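Local coordinates for tRNA (adenine-N(1)-)-methyltransferase (Thermus thermophilus, PDB 2PWY), which catalyses the S-adenosyl-L-methionine-dependent methylation of adenosine 58 in tRNA to N(1)-methyladenosine and is required for growth at extreme temperatures, at residues 162-173 and 186-197. Sequence-based numbering, arbitrary orientation.
With SAH (S-adenosyl-L-homocysteine), chain E.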
loop_
_atom_site.group_PDB
_atom_site.type_symbol
_atom_site.label_atom_id
_atom_site.label_comp_id
_atom_site.label_asym_id
_atom_site.label_seq_id
_atom_site.Cartn_x
_atom_site.Cartn_y
_atom_site.Cartn_z
ATOM N N LEU A 162 -16.528 28.805 24.154
ATOM C CA LEU A 162 -15.811 29.108 22.917
ATOM C C LEU A 162 -16.463 30.249 22.150
ATOM O O LEU A 162 -17.685 30.388 22.169
ATOM C CB LEU A 162 -15.745 27.859 22.016
ATOM C CG LEU A 162 -14.971 26.649 22.555
ATOM C CD1 LEU A 162 -14.882 25.543 21.514
ATOM C CD2 LEU A 162 -13.574 27.029 23.049
ATOM N N GLU A 163 -15.643 31.057 21.474
ATOM C CA GLU A 163 -16.154 32.082 20.573
ATOM C C GLU A 163 -16.567 31.464 19.249
ATOM O O GLU A 163 -15.796 30.722 18.646
ATOM C CB GLU A 163 -15.107 33.161 20.318
ATOM C CG GLU A 163 -14.798 34.011 21.525
ATOM C CD GLU A 163 -13.830 35.112 21.199
ATOM O OE1 GLU A 163 -12.658 34.799 20.880
ATOM O OE2 GLU A 163 -14.239 36.288 21.260
ATOM N N GLU A 164 -17.771 31.791 18.786
ATOM C CA GLU A 164 -18.264 31.270 17.511
ATOM C C GLU A 164 -17.403 31.723 16.322
ATOM O O GLU A 164 -17.022 32.887 16.222
ATOM C CB GLU A 164 -19.720 31.682 17.286
ATOM C CG GLU A 164 -20.287 31.241 15.939
ATOM C CD GLU A 164 -21.773 31.526 15.797
ATOM O OE1 GLU A 164 -22.222 31.745 14.654
ATOM O OE2 GLU A 164 -22.494 31.542 16.819
ATOM N N ALA A 165 -17.111 30.782 15.428
ATOM C CA ALA A 165 -16.398 31.090 14.181
ATOM C C ALA A 165 -15.073 31.819 14.447
ATOM O O ALA A 165 -14.681 32.716 13.686
ATOM C CB ALA A 165 -17.296 31.899 13.224
ATOM N N ALA A 166 -14.391 31.435 15.526
ATOM C CA ALA A 166 -13.121 32.062 15.907
ATOM C C ALA A 166 -11.904 31.204 15.562
ATOM O O ALA A 166 -10.775 31.679 15.626
ATOM C CB ALA A 166 -13.112 32.430 17.401
ATOM N N TYR A 167 -12.147 29.954 15.179
ATOM C CA TYR A 167 -11.063 28.996 14.945
ATOM C C TYR A 167 -10.916 28.644 13.477
ATOM O O TYR A 167 -11.911 28.476 12.750
ATOM C CB TYR A 167 -11.280 27.740 15.795
ATOM C CG TYR A 167 -11.230 28.061 17.273
ATOM C CD1 TYR A 167 -10.035 27.940 17.986
ATOM C CD2 TYR A 167 -12.359 28.563 17.943
ATOM C CE1 TYR A 167 -9.966 28.271 19.347
ATOM C CE2 TYR A 167 -12.312 28.888 19.302
ATOM C CZ TYR A 167 -11.110 28.732 19.994
ATOM O OH TYR A 167 -11.059 29.051 21.327
ATOM N N ASP A 168 -9.657 28.522 13.066
ATOM C CA ASP A 168 -9.288 28.277 11.683
ATOM C C ASP A 168 -9.270 26.786 11.332
ATOM O O ASP A 168 -9.211 26.422 10.154
ATOM C CB ASP A 168 -7.943 28.932 11.374
ATOM C CG ASP A 168 -7.987 30.435 11.580
ATOM O OD1 ASP A 168 -8.711 31.123 10.816
ATOM O OD2 ASP A 168 -7.340 30.925 12.534
ATOM N N GLY A 169 -9.373 25.946 12.354
ATOM C CA GLY A 169 -9.325 24.493 12.166
ATOM C C GLY A 169 -9.660 23.843 13.486
ATOM O O GLY A 169 -9.537 24.477 14.549
ATOM N N VAL A 170 -10.115 22.599 13.413
ATOM C CA VAL A 170 -10.386 21.792 14.605
ATOM C C VAL A 170 -9.720 20.437 14.413
ATOM O O VAL A 170 -10.040 19.727 13.468
ATOM C CB VAL A 170 -11.898 21.585 14.846
ATOM C CG1 VAL A 170 -12.128 20.634 16.027
ATOM C CG2 VAL A 170 -12.603 22.944 15.097
ATOM N N ALA A 171 -8.809 20.091 15.319
ATOM C CA ALA A 171 -8.082 18.822 15.271
ATOM C C ALA A 171 -8.600 17.923 16.373
ATOM O O ALA A 171 -8.553 18.293 17.556
ATOM C CB ALA A 171 -6.589 19.066 15.468
ATOM N N LEU A 172 -9.082 16.739 15.995
ATOM C CA LEU A 172 -9.595 15.791 16.975
ATOM C C LEU A 172 -8.815 14.499 16.984
ATOM O O LEU A 172 -8.528 13.915 15.928
ATOM C CB LEU A 172 -11.079 15.479 16.729
ATOM C CG LEU A 172 -12.034 16.671 16.817
ATOM C CD1 LEU A 172 -13.426 16.158 16.627
ATOM C CD2 LEU A 172 -11.902 17.418 18.157
ATOM N N ASP A 173 -8.460 14.072 18.187
ATOM C CA ASP A 173 -7.940 12.735 18.414
ATOM C C ASP A 173 -8.557 12.285 19.730
ATOM O O ASP A 173 -8.063 12.620 20.804
ATOM C CB ASP A 173 -6.404 12.726 18.475
ATOM C CG ASP A 173 -5.828 11.338 18.752
ATOM O OD1 ASP A 173 -6.605 10.360 18.927
ATOM O OD2 ASP A 173 -4.576 11.229 18.802
ATOM N N LEU A 186 -19.753 25.110 16.188
ATOM C CA LEU A 186 -19.840 26.479 16.696
ATOM C C LEU A 186 -18.505 27.211 16.538
ATOM O O LEU A 186 -18.467 28.333 16.031
ATOM C CB LEU A 186 -20.273 26.474 18.162
ATOM C CG LEU A 186 -20.419 27.845 18.826
ATOM C CD1 LEU A 186 -21.644 28.556 18.305
ATOM C CD2 LEU A 186 -20.524 27.647 20.320
ATOM N N ALA A 187 -17.419 26.551 16.946
ATOM C CA ALA A 187 -16.082 27.138 16.967
ATOM C C ALA A 187 -15.503 27.444 15.583
ATOM O O ALA A 187 -14.860 28.463 15.389
ATOM C CB ALA A 187 -15.116 26.218 17.756
ATOM N N LEU A 188 -15.742 26.546 14.636
ATOM C CA LEU A 188 -15.036 26.559 13.364
ATOM C C LEU A 188 -15.578 27.574 12.349
ATOM O O LEU A 188 -16.781 27.607 12.065
ATOM C CB LEU A 188 -15.060 25.139 12.777
ATOM C CG LEU A 188 -14.286 24.881 11.480
ATOM C CD1 LEU A 188 -12.796 25.254 11.641
ATOM C CD2 LEU A 188 -14.445 23.416 11.098
ATOM N N LYS A 189 -14.678 28.372 11.774
ATOM C CA LYS A 189 -15.051 29.303 10.702
ATOM C C LYS A 189 -15.672 28.568 9.524
ATOM O O LYS A 189 -15.200 27.486 9.165
ATOM C CB LYS A 189 -13.815 30.066 10.227
ATOM C CG LYS A 189 -13.353 31.112 11.219
ATOM C CD LYS A 189 -12.050 31.756 10.788
ATOM C CE LYS A 189 -11.554 32.694 11.886
ATOM N NZ LYS A 189 -10.294 33.345 11.450
ATOM N N PRO A 190 -16.742 29.136 8.917
ATOM C CA PRO A 190 -17.292 28.598 7.679
ATOM C C PRO A 190 -16.214 28.308 6.630
ATOM O O PRO A 190 -15.295 29.113 6.428
ATOM C CB PRO A 190 -18.229 29.716 7.204
ATOM C CG PRO A 190 -18.740 30.308 8.504
ATOM C CD PRO A 190 -17.517 30.297 9.411
ATOM N N ASP A 191 -16.347 27.154 5.977
ATOM C CA ASP A 191 -15.499 26.731 4.859
ATOM C C ASP A 191 -14.127 26.215 5.321
ATOM O O ASP A 191 -13.316 25.806 4.501
ATOM C CB ASP A 191 -15.348 27.852 3.813
ATOM C CG ASP A 191 -15.313 27.312 2.401
ATOM O OD1 ASP A 191 -16.042 26.334 2.128
ATOM O OD2 ASP A 191 -14.550 27.843 1.572
ATOM N N ARG A 192 -13.895 26.215 6.634
ATOM C CA ARG A 192 -12.666 25.658 7.202
ATOM C C ARG A 192 -12.894 24.216 7.679
ATOM O O ARG A 192 -13.998 23.687 7.533
ATOM C CB ARG A 192 -12.090 26.578 8.280
ATOM C CG ARG A 192 -11.752 27.977 7.732
ATOM C CD ARG A 192 -10.591 27.917 6.722
ATOM N NE ARG A 192 -9.344 27.501 7.372
ATOM C CZ ARG A 192 -8.209 27.196 6.747
ATOM N NH1 ARG A 192 -8.121 27.238 5.424
ATOM N NH2 ARG A 192 -7.147 26.842 7.466
ATOM N N PHE A 193 -11.851 23.564 8.195
ATOM C CA PHE A 193 -11.900 22.104 8.339
ATOM C C PHE A 193 -11.826 21.601 9.762
ATOM O O PHE A 193 -11.170 22.205 10.607
ATOM C CB PHE A 193 -10.779 21.438 7.529
ATOM C CG PHE A 193 -10.874 21.703 6.063
ATOM C CD1 PHE A 193 -11.628 20.868 5.241
ATOM C CD2 PHE A 193 -10.252 22.823 5.511
ATOM C CE1 PHE A 193 -11.729 21.130 3.880
ATOM C CE2 PHE A 193 -10.347 23.092 4.168
ATOM C CZ PHE A 193 -11.093 22.240 3.346
ATOM N N LEU A 194 -12.532 20.496 9.996
ATOM C CA LEU A 194 -12.318 19.632 11.163
ATOM C C LEU A 194 -11.665 18.364 10.635
ATOM O O LEU A 194 -12.095 17.826 9.608
ATOM C CB LEU A 194 -13.647 19.291 11.849
ATOM C CG LEU A 194 -13.640 18.326 13.057
ATOM C CD1 LEU A 194 -14.832 18.616 13.974
ATOM C CD2 LEU A 194 -13.645 16.814 12.658
ATOM N N VAL A 195 -10.620 17.893 11.317
ATOM C CA VAL A 195 -9.974 16.634 10.930
ATOM C C VAL A 195 -9.851 15.753 12.161
ATOM O O VAL A 195 -9.279 16.176 13.182
ATOM C CB VAL A 195 -8.574 16.830 10.284
ATOM C CG1 VAL A 195 -7.997 15.452 9.905
ATOM C CG2 VAL A 195 -8.664 17.738 9.041
ATOM N N ALA A 196 -10.423 14.552 12.068
ATOM C CA ALA A 196 -10.418 13.580 13.160
ATOM C C ALA A 196 -9.569 12.363 12.830
ATOM O O ALA A 196 -9.575 11.873 11.701
ATOM C CB ALA A 196 -11.828 13.130 13.505
ATOM N N TYR A 197 -8.875 11.876 13.858
ATOM C CA TYR A 197 -7.999 10.704 13.789
ATOM C C TYR A 197 -8.722 9.548 14.482
ATOM O O TYR A 197 -9.104 9.660 15.643
ATOM C CB TYR A 197 -6.711 11.094 14.510
ATOM C CG TYR A 197 -5.602 10.080 14.697
ATOM C CD1 TYR A 197 -4.581 9.946 13.748
ATOM C CD2 TYR A 197 -5.499 9.346 15.878
ATOM C CE1 TYR A 197 -3.509 9.061 13.958
ATOM C CE2 TYR A 197 -4.430 8.454 16.094
ATOM C CZ TYR A 197 -3.445 8.329 15.140
ATOM O OH TYR A 197 -2.390 7.468 15.353
HETATM N N SAH E . -3.283 13.395 19.927
HETATM C CA SAH E . -2.799 13.110 21.317
HETATM C CB SAH E . -3.379 11.802 21.841
HETATM C CG SAH E . -4.858 11.929 22.215
HETATM S SD SAH E . -5.407 10.427 23.069
HETATM C C SAH E . -1.283 13.079 21.304
HETATM O O SAH E . -0.673 13.157 20.226
HETATM O OXT SAH E . -0.648 12.997 22.361
HETATM C "C5'" SAH E . -7.107 10.983 23.354
HETATM C "C4'" SAH E . -7.217 11.903 24.575
HETATM O "O4'" SAH E . -8.444 12.600 24.512
HETATM C "C3'" SAH E . -7.203 11.192 25.935
HETATM O "O3'" SAH E . -6.200 11.800 26.742
HETATM C "C2'" SAH E . -8.605 11.419 26.503
HETATM O "O2'" SAH E . -8.627 11.622 27.897
HETATM C "C1'" SAH E . -9.010 12.699 25.817
HETATM N N9 SAH E . -10.442 12.932 25.568
HETATM C C8 SAH E . -11.341 12.050 25.041
HETATM N N7 SAH E . -12.517 12.703 24.901
HETATM C C5 SAH E . -12.372 13.991 25.281
HETATM C C6 SAH E . -13.254 15.077 25.334
HETATM N N6 SAH E . -14.531 14.957 24.940
HETATM N N1 SAH E . -12.765 16.292 25.798
HETATM C C2 SAH E . -11.460 16.425 26.206
HETATM N N3 SAH E . -10.605 15.341 26.158
HETATM C C4 SAH E . -11.058 14.149 25.701
HETATM O O HOH W 1 -9.037 24.261 8.465
HETATM O O HOH W 2 -7.633 33.463 13.177
HETATM O O HOH W 3 -8.661 8.415 18.157
#
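The Lys189 side chain runs alongside that of Asp168, and its NZ forms a salt bridge with Asp168 OD1 (2.8 Å). The ammonium meets OD1 on its syn side, 27° out of the carboxylate plane, and a water links it to OD2, which also accepts a bond from Arg99 N. The lysine chain reaches this point fully extended beyond CG, its CG lying 3.2 Å from Ala165 O. Cut back to an alanine here, the residue would probably leave Asp168 OD1 without its charged mate and Ala165 O without the methylene that lies against it. The backbone O of Asp168 is gripped separately: Arg192, its chain bent back twice, places NE 3.0 Å from it, on a lone pair, while a water ties the same oxygen to Phe193 N. NH1 of the same guanidinium forms a salt bridge with Asp93.

Beyond this corner, strands 169-173 and 192-197 run parallel, their axes approaching to 4.7 Å, with Val195 giving its N-H to Val170 O and taking that of Leu172. On one face of the sheet, Val170 CG1 and Leu172 CD1 both rest on Leu194 CD1, each 3.9 Å away, and Val170 CG2 turns to Leu188 CB. Helix 181-187 packs over this face, and where it ends Ala187 CB touches Tyr167 CD2 (3.6 Å) while Ala187 O lies at the ring edge. The hydroxyl of Tyr167 bonds to Glu125. At the other end, Asp173 runs alongside Tyr197, carboxylate and ring planes 56° apart, and its OD2 accepts a bond from the amino N of S-adenosyl-L-homocysteine (2.8 Å). The two parallel strands joined through helix 181-187 form a beta-alpha-beta crossover of the Rossmann-like class I methyltransferase fold, with Asp173 at the cofactor-binding end of its strand.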